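Side-chain contact in monosaccharide ABC transporter substrate-binding protein, CUT2 family (PDB 4YHS), which probably binds a monosaccharide or related solute outside the inner membrane and delivers it to a CUT2-family ABC importer: residues A306-Q309 with A310-L314. Sequence-based numbering, arbitrary orientation.
Sequences AVDQ and AVRIL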
# COMPACT_ATOMS: atom_id res chain seq x y z
N ALA A 306 12.30 -4.49 0.52
CA ALA A 306 12.54 -5.57 -0.45
C ALA A 306 14.00 -5.61 -0.91
O ALA A 306 14.59 -6.67 -1.02
CB ALA A 306 11.64 -5.40 -1.67
N VAL A 307 14.56 -4.44 -1.17
CA VAL A 307 15.95 -4.37 -1.57
C VAL A 307 16.85 -4.82 -0.43
O VAL A 307 17.76 -5.64 -0.63
CB VAL A 307 16.35 -2.94 -2.02
CG1 VAL A 307 17.88 -2.80 -2.21
CG2 VAL A 307 15.62 -2.58 -3.30
N ASP A 308 16.61 -4.30 0.78
CA ASP A 308 17.41 -4.70 1.94
C ASP A 308 17.33 -6.21 2.20
O ASP A 308 18.35 -6.87 2.44
CB ASP A 308 16.97 -3.96 3.20
CG ASP A 308 17.89 -4.25 4.38
OD1 ASP A 308 19.10 -4.00 4.25
OD2 ASP A 308 17.43 -4.73 5.44
N GLN A 309 16.12 -6.75 2.13
CA GLN A 309 15.93 -8.17 2.26
C GLN A 309 16.78 -8.97 1.23
O GLN A 309 17.44 -9.96 1.58
CB GLN A 309 14.45 -8.51 2.09
CG GLN A 309 13.56 -8.30 3.33
CD GLN A 309 12.11 -8.42 2.98
OE1 GLN A 309 11.71 -8.11 1.85
NE2 GLN A 309 11.31 -8.92 3.91
N ALA A 310 16.71 -8.56 -0.03
CA ALA A 310 17.44 -9.26 -1.09
C ALA A 310 18.92 -9.29 -0.77
O ALA A 310 19.56 -10.33 -0.87
CB ALA A 310 17.22 -8.61 -2.43
N VAL A 311 19.46 -8.14 -0.38
CA VAL A 311 20.90 -8.03 -0.10
C VAL A 311 21.26 -8.93 1.09
O VAL A 311 22.23 -9.69 1.03
CB VAL A 311 21.28 -6.55 0.14
CG1 VAL A 311 22.74 -6.42 0.63
CG2 VAL A 311 21.07 -5.74 -1.18
N ARG A 312 20.45 -8.89 2.13
CA ARG A 312 20.75 -9.70 3.33
C ARG A 312 20.80 -11.20 2.98
O ARG A 312 21.69 -11.93 3.43
CB ARG A 312 19.71 -9.44 4.44
CG ARG A 312 19.86 -8.10 5.15
CD ARG A 312 18.64 -7.79 6.06
NE ARG A 312 18.92 -6.61 6.88
CZ ARG A 312 19.71 -6.61 7.95
NH1 ARG A 312 20.31 -7.73 8.35
NH2 ARG A 312 19.91 -5.47 8.64
N ILE A 313 19.83 -11.64 2.17
CA ILE A 313 19.77 -13.04 1.73
C ILE A 313 21.03 -13.37 0.94
O ILE A 313 21.74 -14.34 1.23
CB ILE A 313 18.48 -13.28 0.90
CG1 ILE A 313 17.25 -13.20 1.79
CG2 ILE A 313 18.48 -14.64 0.20
CD1 ILE A 313 15.97 -12.99 1.01
N LEU A 314 21.35 -12.54 -0.05
CA LEU A 314 22.52 -12.79 -0.90
C LEU A 314 23.81 -12.86 -0.08
O LEU A 314 24.77 -13.57 -0.43
CB LEU A 314 22.65 -11.71 -1.99
CG LEU A 314 21.62 -11.78 -3.12
CD1 LEU A 314 21.61 -10.49 -3.87
CD2 LEU A 314 22.00 -12.91 -4.05
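Asp-308 turns its CG anti to its own backbone N (chi1 -173°), while Arg-312, one helical turn on, sets CG anti to its carbonyl carbon and runs extended as far as NE; the two chains then meet at their polar ends. NE of Arg-312 gives its hydrogen to OD2 of Asp-308 at 2.8 Å, on the syn side, though 31° out of the carboxylate plane: an i to i+4 salt bridge on the last turns of helix 299-314, in the periplasmic binding protein domain. OD2 lies in the guanidinium plane, yet the planes stand 83° apart, and only NE to OD2 bonds, a single-atom grip rather than a two-pronged one. Nearer the helix, the aliphatic part of Arg-312 packs against Asp-308 O, its CG 3.3 Å away; the same oxygen accepts Arg-312 N at 2.9 Å. The next i to i+4 bond, Ile-313 N to Gln-309 O at 3.0 Å, continues the helix, and CG1 of Ile-313 leans on that carbonyl oxygen.

Asp-308 also takes Tyr-49 OH on OD2 and Leu-52 N on OD1; Arg-312 NH1 binds Asp-318 O, just past the helix, and NH2 bonds weakly to Val-50 O. Were Arg-312 an alanine, the buried Asp-308 carboxylate is likely to lose this salt-bridge partner, and Asp-318 O this donor. With three donors round it, the carboxylate is likely to stay ionised, tying helix 299-314 to the end of strand 43-49 and the residues just after it.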